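Local coordinates for putative oxidoreductase yhhX (Escherichia coli K-12, PDB 3F4L), which probably acts as an NADP-dependent sugar-alcohol dehydrogenase of the Gfo/Idh/MocA family, with scyllo-inositol as a likely substrate, at residues V94-T99 and Y122-F127. Residues are numbered along the deposited sequence; the frame is centred on the assembly and turned at random.
Sequences VEKPFT and YQNRRF
Tyr122 N donates a weak hydrogen bond to Val94 O at 2.9 Å, bent to an N-H...O angle of 128°, and the CA atoms of the two segments are nearest at Glu95 and Tyr122, 5.2 Å apart. Val94 is also bonded, backbone to backbone, to Thr120 in strand 119-121, so the contact continues from the edge of the parallel sheet. Lys96 then reaches across: bends at chi2 (72°) and chi3 (66°) turn its end toward 122-127, where CD rests 3.4 Å from Tyr122 O and NZ arrives at the edge of the tyrosine ring, 3.8 Å from CD2. This edge position, near the ring plane, is not the over-the-face geometry of a cation-pi contact. NZ also stands 3.8 Å from Asn124 OD1, too long for a hydrogen bond, and that buried oxygen has no partner in the model. Over one face of the Tyr122 ring lies Asn124 CB, 3.7 Å above the plane and offset toward the rim. Glu95 CG approaches the ring obliquely, 4.3 Å from CD2, while its OE1 is hydrogen-bonded to His18 NE2 and its OE2 to Ser13 OG; Tyr122 OH bonds to Tyr17 O, anchoring the hydroxyl end of the ring. Lys96 also touches His178 of helix 171-187, within the C-terminal alpha/beta part. Glu95-Lys96-Pro97, with a cis peptide before the proline, at the C-terminal end of Rossmann strand 91-94, matches the EKP motif of Gfo/Idh/MocA dehydrogenases, whose lysine in relatives lies near nicotinamide and substrate; Lys96 is consistent with that place.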
loop_
_atom_site.group_PDB
_atom_site.type_symbol
_atom_site.label_atom_id
_atom_site.label_comp_id
_atom_site.label_asym_id
_atom_site.label_seq_id
_atom_site.Cartn_x
_atom_site.Cartn_y
_atom_site.Cartn_z
ATOM N N VAL A 94 -17.148 6.714 26.340
ATOM C CA VAL A 94 -15.741 6.929 26.649
ATOM C C VAL A 94 -14.862 7.318 25.461
ATOM O O VAL A 94 -14.894 6.673 24.418
ATOM C CB VAL A 94 -15.122 5.667 27.287
ATOM C CG1 VAL A 94 -13.765 6.008 27.888
ATOM C CG2 VAL A 94 -16.054 5.097 28.348
ATOM N N GLU A 95 -14.064 8.366 25.638
ATOM C CA GLU A 95 -13.154 8.815 24.586
ATOM C C GLU A 95 -11.962 7.870 24.460
ATOM O O GLU A 95 -11.658 7.120 25.385
ATOM C CB GLU A 95 -12.648 10.222 24.882
ATOM C CG GLU A 95 -13.513 11.317 24.311
ATOM C CD GLU A 95 -12.788 12.641 24.274
ATOM O OE1 GLU A 95 -13.279 13.566 23.588
ATOM O OE2 GLU A 95 -11.728 12.750 24.930
ATOM N N LYS A 96 -11.292 7.913 23.310
ATOM C CA LYS A 96 -10.124 7.065 23.058
ATOM C C LYS A 96 -9.040 7.307 24.110
ATOM O O LYS A 96 -8.747 8.448 24.450
ATOM C CB LYS A 96 -9.559 7.358 21.659
ATOM C CG LYS A 96 -10.579 7.213 20.525
ATOM C CD LYS A 96 -11.631 8.342 20.503
ATOM C CE LYS A 96 -10.988 9.693 20.166
ATOM N NZ LYS A 96 -11.978 10.766 19.849
ATOM N N PRO A 97 -8.442 6.235 24.660
ATOM C CA PRO A 97 -8.687 4.811 24.410
ATOM C C PRO A 97 -9.767 4.311 25.370
ATOM O O PRO A 97 -9.822 4.744 26.516
ATOM C CB PRO A 97 -7.332 4.156 24.717
ATOM C CG PRO A 97 -6.406 5.313 25.138
ATOM C CD PRO A 97 -7.324 6.393 25.597
ATOM N N PHE A 98 -10.614 3.407 24.895
ATOM C CA PHE A 98 -11.699 2.844 25.701
ATOM C C PHE A 98 -11.182 2.392 27.065
ATOM O O PHE A 98 -11.683 2.812 28.109
ATOM C CB PHE A 98 -12.318 1.659 24.960
ATOM C CG PHE A 98 -13.638 1.224 25.513
ATOM C CD1 PHE A 98 -14.677 2.140 25.661
ATOM C CD2 PHE A 98 -13.846 -0.095 25.885
ATOM C CE1 PHE A 98 -15.911 1.747 26.174
ATOM C CE2 PHE A 98 -15.082 -0.503 26.402
ATOM C CZ PHE A 98 -16.113 0.422 26.544
ATOM N N THR A 99 -10.172 1.531 27.039
ATOM C CA THR A 99 -9.540 1.016 28.250
ATOM C C THR A 99 -8.094 0.739 27.905
ATOM O O THR A 99 -7.736 0.665 26.727
ATOM C CB THR A 99 -10.172 -0.313 28.742
ATOM O OG1 THR A 99 -10.239 -1.248 27.656
ATOM C CG2 THR A 99 -11.563 -0.069 29.305
ATOM N N TYR A 122 -16.205 6.416 21.844
ATOM C CA TYR A 122 -16.649 7.530 21.008
ATOM C C TYR A 122 -15.946 7.383 19.659
ATOM O O TYR A 122 -14.812 7.821 19.503
ATOM C CB TYR A 122 -16.248 8.859 21.679
ATOM C CG TYR A 122 -16.634 10.135 20.952
ATOM C CD1 TYR A 122 -17.963 10.409 20.620
ATOM C CD2 TYR A 122 -15.675 11.090 20.641
ATOM C CE1 TYR A 122 -18.320 11.609 20.000
ATOM C CE2 TYR A 122 -16.020 12.290 20.020
ATOM C CZ TYR A 122 -17.341 12.538 19.706
ATOM O OH TYR A 122 -17.678 13.716 19.097
ATOM N N GLN A 123 -16.608 6.745 18.697
ATOM C CA GLN A 123 -16.015 6.557 17.371
ATOM C C GLN A 123 -16.683 7.512 16.394
ATOM O O GLN A 123 -17.395 7.098 15.490
ATOM C CB GLN A 123 -16.198 5.107 16.904
ATOM C CG GLN A 123 -15.544 4.078 17.826
ATOM C CD GLN A 123 -14.031 4.247 17.932
ATOM O OE1 GLN A 123 -13.428 5.028 17.196
ATOM N NE2 GLN A 123 -13.412 3.496 18.837
ATOM N N ASN A 124 -16.427 8.800 16.584
ATOM C CA ASN A 124 -17.021 9.830 15.745
ATOM C C ASN A 124 -16.587 9.777 14.282
ATOM O O ASN A 124 -17.306 10.257 13.412
ATOM C CB ASN A 124 -16.725 11.222 16.332
ATOM C CG ASN A 124 -15.228 11.517 16.446
ATOM O OD1 ASN A 124 -14.466 10.732 16.996
ATOM N ND2 ASN A 124 -14.813 12.672 15.933
ATOM N N ARG A 125 -15.430 9.190 13.993
ATOM C CA ARG A 125 -14.978 9.151 12.603
ATOM C C ARG A 125 -15.788 8.189 11.735
ATOM O O ARG A 125 -15.516 8.012 10.538
ATOM C CB ARG A 125 -13.472 8.846 12.533
ATOM C CG ARG A 125 -12.633 9.854 13.346
ATOM C CD ARG A 125 -11.234 10.098 12.769
ATOM N NE ARG A 125 -11.309 10.976 11.608
ATOM C CZ ARG A 125 -10.811 12.209 11.549
ATOM N NH1 ARG A 125 -10.174 12.736 12.584
ATOM N NH2 ARG A 125 -10.988 12.926 10.457
ATOM N N ARG A 126 -16.798 7.574 12.336
ATOM C CA ARG A 126 -17.673 6.698 11.583
ATOM C C ARG A 126 -18.601 7.625 10.826
ATOM O O ARG A 126 -19.350 7.205 9.951
ATOM C CB ARG A 126 -18.480 5.798 12.517
ATOM C CG ARG A 126 -17.648 4.667 13.085
ATOM C CD ARG A 126 -18.506 3.611 13.752
ATOM N NE ARG A 126 -17.682 2.515 14.247
ATOM C CZ ARG A 126 -18.163 1.325 14.592
ATOM N NH1 ARG A 126 -19.461 1.088 14.493
ATOM N NH2 ARG A 126 -17.345 0.373 15.017
ATOM N N PHE A 127 -18.541 8.903 11.176
ATOM C CA PHE A 127 -19.366 9.893 10.518
ATOM C C PHE A 127 -18.532 10.939 9.782
ATOM O O PHE A 127 -18.971 12.066 9.605
ATOM C CB PHE A 127 -20.313 10.545 11.537
ATOM C CG PHE A 127 -21.217 9.560 12.214
ATOM C CD1 PHE A 127 -22.157 8.843 11.475
ATOM C CD2 PHE A 127 -21.084 9.285 13.568
ATOM C CE1 PHE A 127 -22.946 7.862 12.073
ATOM C CE2 PHE A 127 -21.871 8.300 14.182
ATOM C CZ PHE A 127 -22.802 7.588 13.430
#